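Local coordinates for protein phytoene synthase (Enterococcus hirae, PDB 5IYS) that probably joins two farnesyl diphosphate molecules head to head into dehydrosqualene, a magnesium-dependent step of carotenoid synthesis, and here holds two thio analogues of that substrate, at residues 21-26 with 47-52; 53-58 with 69-74. All blocks are in the same frame, centred on the assembly; numbering follows the deposited sequence.

Interaction 1: residues 21-26 with 47-52; sequences SIIKKN and AVYAFC. With FPS (S-[(2E,6E)-3,7,11-trimethyldodeca-2,6,10-trienyl] trihydrogen thiodiphosphate), chain H; FPS (S-[(2E,6E)-3,7,11-trimethyldodeca-2,6,10-trienyl] trihydrogen thiodiphosphate), chain G.
Ile-23 lies over one face of the Tyr-49 ring, its CG1 3.6 Å from the centroid and 12° off the normal, a CH-pi contact. CB of the same isoleucine reaches CD1 of Tyr-49 at 3.5 Å, and CD1 of Ile-23 continues across the CG side of the ring. Ile-22 meets the ring differently, with CG2 in the ring plane at the edge, 4.0 Å from CE1 of Tyr-49; its CD1 points on to CB of Ala-50. CB of Asn-26 borders the phenol end, 3.3 Å from Tyr-49 OH. With CG anti to the backbone N (chi1 -177°), Tyr-49 extends from helix 39-60 alongside the last turn of helix 13-26, and its hydroxyl donates a very short 2.5 Å hydrogen bond to O1A of the chain G FPS ligand, an oxygen lying in the plane of the ring at its edge. Arg-53 NE is hydrogen-bonded to the same OH, so phosphate and guanidinium together fix the phenol end. The prenyl chain of the other FPS passes obliquely, C12 being 3.4 Å from CD2 of Tyr-49; nearer the diphosphate, C7 and C8 pass CB of Cys-52, and toward the tail C14 meets CG1 of Val-48. Behind this first shell, Asn-26 ND2 donates back to Ile-22 O at 2.8 Å; that carbonyl also accepts from Asn-26 N, the two donors on opposite faces of its plane. Tyr-49, with Val-48, Cys-52 and Asn-26, lines the pocket holding both ligands in this all-helical squalene/phytoene synthase fold; Ile-22 and Ile-23 pack against the tyrosine from behind. The short segments cross at 68° with axes 8.9 Å apart. Helix 28-34 packs on Ile-23, helix 125-143 meets Val-48 and Cys-52, and helix 87-98 backs Ala-47, Ala-50 and Phe-51.

Interaction 2: residues 53-58 with 69-74; sequences RRADDL and RQLERQ. With MG (magnesium ion), chain E; MG (magnesium ion), chain F; FPS (S-[(2E,6E)-3,7,11-trimethyldodeca-2,6,10-trienyl] trihydrogen thiodiphosphate), chain H; FPS (S-[(2E,6E)-3,7,11-trimethyldodeca-2,6,10-trienyl] trihydrogen thiodiphosphate), chain G.
The guanidinium of Arg-54 meets Gln-74 at its edge, where NH1 and the amide OE1 stand 4.3 Å apart near the guanidinium plane. Water 1 spans them, donating to Gln-74 OE1 at 2.6 Å and weakly accepting from Arg-54 NH1; the stronger partners lie outside, Asp-86 for the arginine in a salt bridge and Trp-89 for the glutamine. The guanidinium of Arg-53, on the ligand side of the same helix, has C9 of the FPS of chain H over one face and O2B of that ligand at its edge, in plane. Its NH1 donates to this O2B at 3.2 Å in a nearly straight bond (168°), and also makes salt bridges to Asp-56 OD2 and Asp-57 OD1. Bends at chi2 and chi3 turn the guanidinium so that NH1 faces the two acids of the next turn. Asp-56 shares its carboxylate between two magnesium ions, OD1 binding that of chain E at 2.1 Å and OD2 that of chain F at 2.2 Å; O1A of the chain H ligand bridges both metals, and Asp-60 completes the protein ligands known for this site. Asp-56, Asp-57 and Asp-60 fit the aspartate-rich motif of prenyl synthases, and the two magnesium ions and Arg-53 would offset much of the negative charge of the diphosphate and the carboxylates. On the far side of the helix the contact is apolar: CD2 of Leu-71 lies 3.5 Å from CB of Ala-55 and 4.2 Å from CD1 of Leu-58, while CD1 of Leu-71 touches CD of Arg-54. The short segments 53-58 and 69-74 run nearly antiparallel, 154° apart. Helix 104-116 packs on Ala-55 and Leu-71 through Leu-110, and helix 87-98 adds Val-88 and Trp-89.

Both interactions draw on helix 39-60, consecutive turns of which meet helix 13-26 in interaction 1 and helix 65-80 in interaction 2. Interaction 1 is the more buried, its helices crossing steeply beside the ligands; interaction 2 is partly buried, with a nearly antiparallel pair farther from the chain centre. In the first, the helix-helix contact itself shapes the pocket wall, joining aliphatic packing on a tyrosine ring to a hydrogen bond to the thiodiphosphate. In the second, aliphatic packing and a water bridge lie on one side of the helix, and metal and diphosphate chemistry on the other. The two meet where Ile-22 and Asn-26 pack on CG of Arg-53.

Interaction 1: residues 21-26 with 47-52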
ATOM      1  N   SER A  21      -6.044  -0.370  16.490  1.00 18.03           N
ATOM      2  CA  SER A  21      -6.843   0.824  16.449  1.00 18.60           C
ATOM      3  C   SER A  21      -6.326   1.753  15.355  1.00 20.47           C
ATOM      4  O   SER A  21      -7.101   2.433  14.670  1.00 20.76           O
ATOM      5  CB  SER A  21      -6.779   1.481  17.837  1.00 20.45           C
ATOM      6  OG  SER A  21      -7.484   2.691  17.793  1.00 28.70           O
ATOM      7  N   ILE A  22      -5.013   1.784  15.164  1.00 21.22           N
ATOM      8  CA  ILE A  22      -4.452   2.621  14.113  1.00 20.96           C
ATOM      9  C   ILE A  22      -4.993   2.222  12.725  1.00 21.80           C
ATOM     10  O   ILE A  22      -5.442   3.077  11.954  1.00 19.82           O
ATOM     11  CB  ILE A  22      -2.902   2.646  14.168  1.00 22.18           C
ATOM     12  CG1 ILE A  22      -2.472   3.587  15.306  1.00 24.36           C
ATOM     13  CG2 ILE A  22      -2.302   3.100  12.800  1.00 19.72           C
ATOM     14  CD1 ILE A  22      -1.007   3.556  15.680  1.00 29.50           C
ATOM     15  N   ILE A  23      -4.946   0.936  12.387  1.00 16.96           N
ATOM     16  CA  ILE A  23      -5.463   0.564  11.065  1.00 17.34           C
ATOM     17  C   ILE A  23      -6.983   0.742  10.948  1.00 18.94           C
ATOM     18  O   ILE A  23      -7.469   1.275   9.945  1.00 20.03           O
ATOM     19  CB  ILE A  23      -4.971  -0.829  10.593  1.00 18.58           C
ATOM     20  CG1 ILE A  23      -5.322  -1.062   9.118  1.00 14.16           C
ATOM     21  CG2 ILE A  23      -5.568  -1.947  11.473  1.00 18.76           C
ATOM     22  CD1 ILE A  23      -4.741  -2.413   8.605  1.00 16.52           C
ATOM     23  N   LYS A  24      -7.713   0.369  11.996  1.00 20.43           N
ATOM     24  CA  LYS A  24      -9.160   0.577  12.048  1.00 24.70           C
ATOM     25  C   LYS A  24      -9.524   2.023  11.738  1.00 24.07           C
ATOM     26  O   LYS A  24     -10.396   2.273  10.919  1.00 24.91           O
ATOM     27  CB  LYS A  24      -9.734   0.126  13.399  1.00 23.45           C
ATOM     28  CG  LYS A  24     -11.235   0.368  13.595  1.00 32.71           C
ATOM     29  CD  LYS A  24     -11.707  -0.458  14.816  1.00 34.67           C
ATOM     30  CE  LYS A  24     -13.175  -0.191  15.145  1.00 47.67           C
ATOM     31  NZ  LYS A  24     -13.630  -0.855  16.412  1.00 45.04           N
ATOM     32  N   LYS A  25      -8.811   2.972  12.334  1.00 24.57           N
ATOM     33  CA  LYS A  25      -9.113   4.390  12.153  1.00 28.04           C
ATOM     34  C   LYS A  25      -8.604   4.973  10.832  1.00 29.19           C
ATOM     35  O   LYS A  25      -9.174   5.929  10.312  1.00 29.07           O
ATOM     36  CB  LYS A  25      -8.522   5.203  13.307  1.00 32.38           C
ATOM     37  CG  LYS A  25      -9.007   4.784  14.697  1.00 35.70           C
ATOM     38  CD  LYS A  25     -10.412   5.286  15.065  1.00 47.73           C
ATOM     39  CE  LYS A  25     -10.847   4.724  16.428  1.00 47.74           C
ATOM     40  NZ  LYS A  25     -12.308   4.862  16.719  1.00 45.49           N
ATOM     41  N   ASN A  26      -7.533   4.402  10.285  1.00 25.26           N
ATOM     42  CA  ASN A  26      -6.906   4.970   9.106  1.00 26.70           C
ATOM     43  C   ASN A  26      -7.200   4.285   7.777  1.00 24.77           C
ATOM     44  O   ASN A  26      -7.046   4.919   6.734  1.00 25.35           O
ATOM     45  CB  ASN A  26      -5.389   5.043   9.268  1.00 26.85           C
ATOM     46  CG  ASN A  26      -4.966   6.126  10.226  1.00 32.83           C
ATOM     47  OD1 ASN A  26      -4.981   7.303   9.864  1.00 31.34           O
ATOM     48  ND2 ASN A  26      -4.720   5.753  11.487  1.00 26.67           N
ATOM     49  N   ALA A  47       0.347  -4.532  13.070  1.00 14.44           N
ATOM     50  CA  ALA A  47       1.608  -3.974  13.530  1.00 15.16           C
ATOM     51  C   ALA A  47       2.393  -3.400  12.353  1.00 13.12           C
ATOM     52  O   ALA A  47       3.061  -2.376  12.493  1.00 13.81           O
ATOM     53  CB  ALA A  47       2.448  -5.065  14.271  1.00 13.89           C
ATOM     54  N   VAL A  48       2.461  -4.152  11.255  1.00 13.00           N
ATOM     55  CA  VAL A  48       3.207  -3.686  10.081  1.00 10.51           C
ATOM     56  C   VAL A  48       2.557  -2.448   9.483  1.00 11.84           C
ATOM     57  O   VAL A  48       3.250  -1.481   9.179  1.00 15.16           O
ATOM     58  CB  VAL A  48       3.215  -4.771   8.953  1.00 12.78           C
ATOM     59  CG1 VAL A  48       3.782  -4.169   7.651  1.00 13.42           C
ATOM     60  CG2 VAL A  48       4.076  -5.927   9.416  1.00 10.14           C
ATOM     61  N   TYR A  49       1.228  -2.422   9.471  1.00 10.78           N
ATOM     62  CA  TYR A  49       0.483  -1.237   9.052  1.00 15.69           C
ATOM     63  C   TYR A  49       0.862  -0.011   9.892  1.00 16.37           C
ATOM     64  O   TYR A  49       1.127   1.077   9.352  1.00 16.63           O
ATOM     65  CB  TYR A  49      -1.029  -1.465   9.195  1.00 15.23           C
ATOM     66  CG  TYR A  49      -1.823  -0.278   8.697  1.00 16.49           C
ATOM     67  CD1 TYR A  49      -2.086   0.811   9.540  1.00 17.82           C
ATOM     68  CD2 TYR A  49      -2.114  -0.149   7.340  1.00 17.27           C
ATOM     69  CE1 TYR A  49      -2.673   1.972   9.023  1.00 13.65           C
ATOM     70  CE2 TYR A  49      -2.714   0.987   6.831  1.00 16.53           C
ATOM     71  CZ  TYR A  49      -2.984   2.045   7.685  1.00 23.79           C
ATOM     72  OH  TYR A  49      -3.561   3.199   7.181  1.00 21.68           O
ATOM     73  N   ALA A  50       0.877  -0.201  11.208  1.00 15.15           N
ATOM     74  CA  ALA A  50       1.261   0.867  12.140  1.00 17.37           C
ATOM     75  C   ALA A  50       2.641   1.458  11.833  1.00 17.00           C
ATOM     76  O   ALA A  50       2.853   2.661  11.979  1.00 19.61           O
ATOM     77  CB  ALA A  50       1.215   0.345  13.587  1.00 16.10           C
ATOM     78  N   PHE A  51       3.628   0.604  11.621  1.00 17.15           N
ATOM     79  CA  PHE A  51       4.962   1.080  11.270  1.00 17.23           C
ATOM     80  C   PHE A  51       4.893   1.907   9.987  1.00 18.96           C
ATOM     81  O   PHE A  51       5.380   3.047   9.956  1.00 17.47           O
ATOM     82  CB  PHE A  51       5.935  -0.083  11.112  1.00 18.91           C
ATOM     83  CG  PHE A  51       7.226   0.308  10.434  1.00 19.41           C
ATOM     84  CD1 PHE A  51       7.297   0.350   9.046  1.00 24.28           C
ATOM     85  CD2 PHE A  51       8.336   0.689  11.185  1.00 26.68           C
ATOM     86  CE1 PHE A  51       8.491   0.708   8.393  1.00 21.09           C
ATOM     87  CE2 PHE A  51       9.547   1.046  10.550  1.00 21.18           C
ATOM     88  CZ  PHE A  51       9.596   1.096   9.153  1.00 25.07           C
ATOM     89  N   CYS A  52       4.210   1.384   8.967  1.00 18.80           N
ATOM     90  CA  CYS A  52       4.107   2.119   7.692  1.00 19.04           C
ATOM     91  C   CYS A  52       3.394   3.473   7.845  1.00 19.53           C
ATOM     92  O   CYS A  52       3.777   4.495   7.249  1.00 18.20           O
ATOM     93  CB  CYS A  52       3.372   1.269   6.660  1.00 18.32           C
ATOM     94  SG  CYS A  52       4.302  -0.206   6.152  1.00 18.74           S
TER
HETATM   95  C1  FPS H 507      -0.328   5.471   1.176  1.00 43.94           C
HETATM   96  S1  FPS H 507       0.034   6.180  -0.400  1.00 52.16           S
HETATM   97  C2  FPS H 507       0.954   5.300   1.954  1.00 39.65           C
HETATM   98  C3  FPS H 507       1.915   4.403   1.667  1.00 38.60           C
HETATM   99  C4  FPS H 507       1.883   3.509   0.455  1.00 33.82           C
HETATM  100  C5  FPS H 507       3.110   4.338   2.590  1.00 33.54           C
HETATM  101  C6  FPS H 507       2.764   3.653   3.912  1.00 22.93           C
HETATM  102  C7  FPS H 507       2.002   2.361   3.671  1.00 22.36           C
HETATM  103  C8  FPS H 507       0.889   2.069   4.360  1.00 26.60           C
HETATM  104  C10 FPS H 507       0.175   0.788   3.999  1.00 23.92           C
HETATM  105  C9  FPS H 507       0.325   3.024   5.378  1.00 25.91           C
HETATM  106  C11 FPS H 507       0.616  -0.396   4.831  1.00 23.61           C
HETATM  107  C12 FPS H 507      -0.499  -1.408   4.601  1.00 17.85           C
HETATM  108  C13 FPS H 507      -0.509  -2.651   5.116  1.00 19.83           C
HETATM  109  C14 FPS H 507       0.580  -3.190   5.992  1.00 19.47           C
HETATM  110  C15 FPS H 507      -1.663  -3.543   4.782  1.00 17.53           C
HETATM  111  PA  FPS H 507      -0.234   8.151   0.058  1.00 46.32           P
HETATM  112  O1A FPS H 507       0.727   8.546   1.117  1.00 45.10           O
HETATM  113  O2A FPS H 507       0.048   9.024  -1.265  1.00 40.73           O
HETATM  114  O3A FPS H 507      -1.818   8.369   0.328  1.00 47.53           O
HETATM  115  PB  FPS H 507      -2.551   8.692   1.705  1.00 53.74           P
HETATM  116  O1B FPS H 507      -3.156  10.056   1.511  1.00 55.27           O
HETATM  117  O2B FPS H 507      -1.624   8.724   2.901  1.00 53.73           O
HETATM  118  O3B FPS H 507      -3.590   7.609   1.902  1.00 49.12           O
HETATM  119  C1  FPS G 506      -2.676   2.566   0.797  1.00 41.38           C
HETATM  120  S1  FPS G 506      -2.471   2.762   2.527  1.00 41.48           S
HETATM  121  C2  FPS G 506      -1.695   1.453   0.476  1.00 37.31           C
HETATM  122  C3  FPS G 506      -0.983   1.369  -0.661  1.00 38.26           C
HETATM  123  C4  FPS G 506      -1.142   2.396  -1.743  1.00 34.47           C
HETATM  124  C5  FPS G 506      -0.023   0.221  -0.904  1.00 33.77           C
HETATM  125  C6  FPS G 506       0.078  -0.791   0.236  1.00 33.25           C
HETATM  126  C7  FPS G 506       0.744  -2.046  -0.292  1.00 23.11           C
HETATM  127  C8  FPS G 506       0.386  -3.276   0.117  1.00 23.82           C
HETATM  128  C10 FPS G 506       1.208  -4.442  -0.389  1.00 18.71           C
HETATM  129  C9  FPS G 506      -0.735  -3.527   1.097  1.00 24.60           C
HETATM  130  C11 FPS G 506       0.281  -5.453  -1.067  1.00 20.62           C
HETATM  131  C12 FPS G 506       1.036  -6.722  -1.429  1.00 17.93           C
HETATM  132  C13 FPS G 506       1.099  -7.827  -0.652  1.00 20.11           C
HETATM  133  C14 FPS G 506       1.854  -9.039  -1.134  1.00 20.31           C
HETATM  134  C15 FPS G 506       0.405  -7.907   0.683  1.00 23.53           C
HETATM  135  PA  FPS G 506      -4.090   3.717   3.381  1.00 39.78           P
HETATM  136  O1A FPS G 506      -4.248   3.346   4.789  1.00 38.97           O
HETATM  137  O2A FPS G 506      -3.580   5.252   3.370  1.00 46.92           O
HETATM  138  O3A FPS G 506      -5.438   3.697   2.526  1.00 46.79           O
HETATM  139  PB  FPS G 506      -5.599   4.886   1.431  1.00 43.56           P
HETATM  140  O1B FPS G 506      -6.383   6.033   2.005  1.00 45.94           O
HETATM  141  O2B FPS G 506      -6.229   4.181   0.253  1.00 39.85           O
HETATM  142  O3B FPS G 506      -4.282   5.474   0.973  1.00 50.92           O

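Interaction 2: residues 53-58 with 69-74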
ATOM      1  N   ARG A  53       2.228   3.422   8.474  1.00 19.59           N
ATOM      2  CA  ARG A  53       1.406   4.630   8.675  1.00 21.62           C
ATOM      3  C   ARG A  53       2.195   5.702   9.418  1.00 21.55           C
ATOM      4  O   ARG A  53       2.141   6.884   9.054  1.00 22.69           O
ATOM      5  CB  ARG A  53       0.125   4.261   9.442  1.00 20.70           C
ATOM      6  CG  ARG A  53      -0.963   5.338   9.599  1.00 25.77           C
ATOM      7  CD  ARG A  53      -1.099   6.351   8.456  1.00 22.37           C
ATOM      8  NE  ARG A  53      -1.772   5.824   7.269  1.00 29.34           N
ATOM      9  CZ  ARG A  53      -1.804   6.430   6.086  1.00 32.36           C
ATOM     10  NH1 ARG A  53      -1.175   7.589   5.890  1.00 31.50           N
ATOM     11  NH2 ARG A  53      -2.477   5.873   5.091  1.00 34.17           N
ATOM     12  N   ARG A  54       2.997   5.291  10.396  1.00 22.42           N
ATOM     13  CA  ARG A  54       3.792   6.264  11.165  1.00 23.49           C
ATOM     14  C   ARG A  54       4.865   6.919  10.306  1.00 26.12           C
ATOM     15  O   ARG A  54       4.967   8.157  10.262  1.00 26.26           O
ATOM     16  CB  ARG A  54       4.414   5.637  12.425  1.00 22.75           C
ATOM     17  CG  ARG A  54       5.428   6.565  13.089  1.00 28.02           C
ATOM     18  CD  ARG A  54       6.133   5.933  14.300  1.00 33.55           C
ATOM     19  NE  ARG A  54       5.190   5.565  15.347  1.00 29.28           N
ATOM     20  CZ  ARG A  54       5.517   4.866  16.431  1.00 37.93           C
ATOM     21  NH1 ARG A  54       6.785   4.533  16.674  1.00 32.01           N
ATOM     22  NH2 ARG A  54       4.569   4.562  17.303  1.00 33.22           N
ATOM     23  N   ALA A  55       5.560   6.115   9.495  1.00 22.83           N
ATOM     24  CA  ALA A  55       6.614   6.643   8.631  1.00 21.65           C
ATOM     25  C   ALA A  55       6.023   7.617   7.621  1.00 23.63           C
ATOM     26  O   ALA A  55       6.633   8.636   7.276  1.00 28.87           O
ATOM     27  CB  ALA A  55       7.339   5.517   7.901  1.00 19.80           C
ATOM     28  N   ASP A  56       4.854   7.282   7.099  1.00 26.15           N
ATOM     29  CA  ASP A  56       4.254   8.075   6.030  1.00 27.15           C
ATOM     30  C   ASP A  56       3.630   9.390   6.517  1.00 31.28           C
ATOM     31  O   ASP A  56       3.597  10.400   5.794  1.00 33.00           O
ATOM     32  CB  ASP A  56       3.191   7.256   5.311  1.00 27.75           C
ATOM     33  CG  ASP A  56       2.512   8.038   4.196  1.00 30.87           C
ATOM     34  OD1 ASP A  56       3.029   8.061   3.051  1.00 24.94           O
ATOM     35  OD2 ASP A  56       1.441   8.607   4.475  1.00 37.88           O
ATOM     36  N   ASP A  57       3.038   9.344   7.702  1.00 32.09           N
ATOM     37  CA  ASP A  57       2.373  10.522   8.247  1.00 32.25           C
ATOM     38  C   ASP A  57       3.439  11.537   8.627  1.00 33.21           C
ATOM     39  O   ASP A  57       3.305  12.731   8.338  1.00 33.36           O
ATOM     40  CB  ASP A  57       1.571  10.140   9.482  1.00 33.77           C
ATOM     41  CG  ASP A  57       0.210   9.603   9.126  1.00 37.03           C
ATOM     42  OD1 ASP A  57      -0.137   9.646   7.926  1.00 40.07           O
ATOM     43  OD2 ASP A  57      -0.495   9.134  10.043  1.00 44.74           O
ATOM     44  N   LEU A  58       4.526  11.038   9.206  1.00 32.67           N
ATOM     45  CA  LEU A  58       5.704  11.868   9.479  1.00 34.90           C
ATOM     46  C   LEU A  58       6.079  12.797   8.318  1.00 36.94           C
ATOM     47  O   LEU A  58       6.349  13.992   8.512  1.00 38.76           O
ATOM     48  CB  LEU A  58       6.893  10.984   9.845  1.00 32.88           C
ATOM     49  CG  LEU A  58       6.903  10.508  11.290  1.00 31.58           C
ATOM     50  CD1 LEU A  58       8.113   9.608  11.543  1.00 35.05           C
ATOM     51  CD2 LEU A  58       6.938  11.687  12.260  1.00 40.38           C
ATOM     52  N   ARG A  69      14.023  10.553  10.921  1.00 36.09           N
ATOM     53  CA  ARG A  69      15.331  10.131  11.445  1.00 35.46           C
ATOM     54  C   ARG A  69      15.292   9.294  12.724  1.00 35.80           C
ATOM     55  O   ARG A  69      16.090   8.370  12.890  1.00 38.11           O
ATOM     56  CB  ARG A  69      16.253  11.338  11.672  1.00 36.00           C
ATOM     57  CG  ARG A  69      16.907  11.841  10.384  1.00 41.13           C
ATOM     58  CD  ARG A  69      17.973  12.912  10.631  1.00 51.20           C
ATOM     59  NE  ARG A  69      17.444  14.134  11.230  1.00 59.45           N
ATOM     60  CZ  ARG A  69      16.959  15.165  10.541  1.00 65.18           C
ATOM     61  NH1 ARG A  69      16.926  15.136   9.215  1.00 67.66           N
ATOM     62  NH2 ARG A  69      16.510  16.236  11.182  1.00 63.68           N
ATOM     63  N   GLN A  70      14.505   9.732  13.701  1.00 34.79           N
ATOM     64  CA  GLN A  70      14.323   8.953  14.917  1.00 32.99           C
ATOM     65  C   GLN A  70      13.800   7.544  14.608  1.00 27.18           C
ATOM     66  O   GLN A  70      14.132   6.583  15.298  1.00 25.58           O
ATOM     67  CB  GLN A  70      13.304   9.620  15.832  1.00 33.98           C
ATOM     68  CG  GLN A  70      13.016   8.730  17.030  1.00 40.42           C
ATOM     69  CD  GLN A  70      11.951   9.272  17.963  1.00 52.08           C
ATOM     70  OE1 GLN A  70      11.103  10.076  17.564  1.00 54.83           O
ATOM     71  NE2 GLN A  70      11.968   8.794  19.213  1.00 51.38           N
ATOM     72  N   LEU A  71      12.846   7.476  13.688  1.00 25.93           N
ATOM     73  CA  LEU A  71      12.246   6.212  13.278  1.00 25.40           C
ATOM     74  C   LEU A  71      13.330   5.345  12.643  1.00 26.09           C
ATOM     75  O   LEU A  71      13.386   4.140  12.882  1.00 26.08           O
ATOM     76  CB  LEU A  71      11.064   6.454  12.318  1.00 23.77           C
ATOM     77  CG  LEU A  71      10.255   5.237  11.879  1.00 25.98           C
ATOM     78  CD1 LEU A  71       9.750   4.510  13.118  1.00 24.19           C
ATOM     79  CD2 LEU A  71       9.070   5.606  10.994  1.00 27.66           C
ATOM     80  N   GLU A  72      14.234   5.962  11.891  1.00 27.37           N
ATOM     81  CA  GLU A  72      15.310   5.202  11.241  1.00 30.01           C
ATOM     82  C   GLU A  72      16.273   4.664  12.292  1.00 29.30           C
ATOM     83  O   GLU A  72      16.814   3.571  12.145  1.00 27.00           O
ATOM     84  CB  GLU A  72      16.104   6.074  10.255  1.00 31.55           C
ATOM     85  CG  GLU A  72      15.328   6.615   9.042  1.00 41.07           C
ATOM     86  CD  GLU A  72      16.000   7.811   8.348  1.00 55.06           C
ATOM     87  OE1 GLU A  72      17.233   7.770   8.122  1.00 64.82           O
ATOM     88  OE2 GLU A  72      15.300   8.790   7.987  1.00 57.32           O
ATOM     89  N   ARG A  73      16.489   5.431  13.358  1.00 28.88           N
ATOM     90  CA  ARG A  73      17.401   4.993  14.402  1.00 28.39           C
ATOM     91  C   ARG A  73      16.823   3.820  15.179  1.00 25.57           C
ATOM     92  O   ARG A  73      17.564   2.939  15.607  1.00 26.49           O
ATOM     93  CB  ARG A  73      17.687   6.130  15.386  1.00 32.91           C
ATOM     94  CG  ARG A  73      18.438   5.655  16.629  1.00 40.64           C
ATOM     95  CD  ARG A  73      18.806   6.808  17.560  1.00 58.08           C
ATOM     96  NE  ARG A  73      17.718   7.194  18.461  1.00 63.71           N
ATOM     97  CZ  ARG A  73      17.159   8.405  18.495  1.00 67.39           C
ATOM     98  NH1 ARG A  73      17.551   9.352  17.651  1.00 66.65           N
ATOM     99  NH2 ARG A  73      16.206   8.676  19.377  1.00 63.44           N
ATOM    100  N   GLN A  74      15.515   3.858  15.417  1.00 22.48           N
ATOM    101  CA  GLN A  74      14.822   2.748  16.061  1.00 24.43           C
ATOM    102  C   GLN A  74      14.893   1.461  15.234  1.00 20.46           C
ATOM    103  O   GLN A  74      15.132   0.378  15.767  1.00 19.62           O
ATOM    104  CB  GLN A  74      13.373   3.138  16.295  1.00 23.17           C
ATOM    105  CG  GLN A  74      13.269   4.186  17.368  1.00 26.83           C
ATOM    106  CD  GLN A  74      11.862   4.684  17.525  1.00 26.82           C
ATOM    107  OE1 GLN A  74      11.070   4.646  16.591  1.00 27.90           O
ATOM    108  NE2 GLN A  74      11.564   5.241  18.696  1.00 35.36           N
TER
HETATM  109 MG    MG E 504       3.015   9.026   1.193  1.00 37.08          MG
HETATM  110 MG    MG F 505       0.368   9.809   2.937  1.00 43.61          MG
HETATM  111  C1  FPS H 507      -0.328   5.471   1.176  1.00 43.94           C
HETATM  112  S1  FPS H 507       0.034   6.180  -0.400  1.00 52.16           S
HETATM  113  C2  FPS H 507       0.954   5.300   1.954  1.00 39.65           C
HETATM  114  C3  FPS H 507       1.915   4.403   1.667  1.00 38.60           C
HETATM  115  C4  FPS H 507       1.883   3.509   0.455  1.00 33.82           C
HETATM  116  C5  FPS H 507       3.110   4.338   2.590  1.00 33.54           C
HETATM  117  C6  FPS H 507       2.764   3.653   3.912  1.00 22.93           C
HETATM  118  C7  FPS H 507       2.002   2.361   3.671  1.00 22.36           C
HETATM  119  C8  FPS H 507       0.889   2.069   4.360  1.00 26.60           C
HETATM  120  C10 FPS H 507       0.175   0.788   3.999  1.00 23.92           C
HETATM  121  C9  FPS H 507       0.325   3.024   5.378  1.00 25.91           C
HETATM  122  C11 FPS H 507       0.616  -0.396   4.831  1.00 23.61           C
HETATM  123  C12 FPS H 507      -0.499  -1.408   4.601  1.00 17.85           C
HETATM  124  C13 FPS H 507      -0.509  -2.651   5.116  1.00 19.83           C
HETATM  125  C14 FPS H 507       0.580  -3.190   5.992  1.00 19.47           C
HETATM  126  C15 FPS H 507      -1.663  -3.543   4.782  1.00 17.53           C
HETATM  127  PA  FPS H 507      -0.234   8.151   0.058  1.00 46.32           P
HETATM  128  O1A FPS H 507       0.727   8.546   1.117  1.00 45.10           O
HETATM  129  O2A FPS H 507       0.048   9.024  -1.265  1.00 40.73           O
HETATM  130  O3A FPS H 507      -1.818   8.369   0.328  1.00 47.53           O
HETATM  131  PB  FPS H 507      -2.551   8.692   1.705  1.00 53.74           P
HETATM  132  O1B FPS H 507      -3.156  10.056   1.511  1.00 55.27           O
HETATM  133  O2B FPS H 507      -1.624   8.724   2.901  1.00 53.73           O
HETATM  134  O3B FPS H 507      -3.590   7.609   1.902  1.00 49.12           O
HETATM  135  C1  FPS G 506      -2.676   2.566   0.797  1.00 41.38           C
HETATM  136  S1  FPS G 506      -2.471   2.762   2.527  1.00 41.48           S
HETATM  137  C2  FPS G 506      -1.695   1.453   0.476  1.00 37.31           C
HETATM  138  C3  FPS G 506      -0.983   1.369  -0.661  1.00 38.26           C
HETATM  139  C4  FPS G 506      -1.142   2.396  -1.743  1.00 34.47           C
HETATM  140  C5  FPS G 506      -0.023   0.221  -0.904  1.00 33.77           C
HETATM  141  C6  FPS G 506       0.078  -0.791   0.236  1.00 33.25           C
HETATM  142  C7  FPS G 506       0.744  -2.046  -0.292  1.00 23.11           C
HETATM  143  C8  FPS G 506       0.386  -3.276   0.117  1.00 23.82           C
HETATM  144  C10 FPS G 506       1.208  -4.442  -0.389  1.00 18.71           C
HETATM  145  C9  FPS G 506      -0.735  -3.527   1.097  1.00 24.60           C
HETATM  146  C11 FPS G 506       0.281  -5.453  -1.067  1.00 20.62           C
HETATM  147  C12 FPS G 506       1.036  -6.722  -1.429  1.00 17.93           C
HETATM  148  C13 FPS G 506       1.099  -7.827  -0.652  1.00 20.11           C
HETATM  149  C14 FPS G 506       1.854  -9.039  -1.134  1.00 20.31           C
HETATM  150  C15 FPS G 506       0.405  -7.907   0.683  1.00 23.53           C
HETATM  151  PA  FPS G 506      -4.090   3.717   3.381  1.00 39.78           P
HETATM  152  O1A FPS G 506      -4.248   3.346   4.789  1.00 38.97           O
HETATM  153  O2A FPS G 506      -3.580   5.252   3.370  1.00 46.92           O
HETATM  154  O3A FPS G 506      -5.438   3.697   2.526  1.00 46.79           O
HETATM  155  PB  FPS G 506      -5.599   4.886   1.431  1.00 43.56           P
HETATM  156  O1B FPS G 506      -6.383   6.033   2.005  1.00 45.94           O
HETATM  157  O2B FPS G 506      -6.229   4.181   0.253  1.00 39.85           O
HETATM  158  O3B FPS G 506      -4.282   5.474   0.973  1.00 50.92           O
HETATM  159  O   HOH W   1       9.131   6.350  16.295  1.00 34.69           O
HETATM  160  O   HOH W   2       0.081  10.738   4.767  1.00 36.19           O
HETATM  161  O   HOH W   3       2.710  10.300  -0.758  1.00 34.15           O
HETATM  162  O   HOH W   4       3.498   7.024   0.108  1.00 33.57           O
HETATM  163  O   HOH W   5       5.101   9.574   1.480  1.00 39.84           O
HETATM  164  O   HOH W   6      -0.863  11.483   1.916  1.00 43.57           O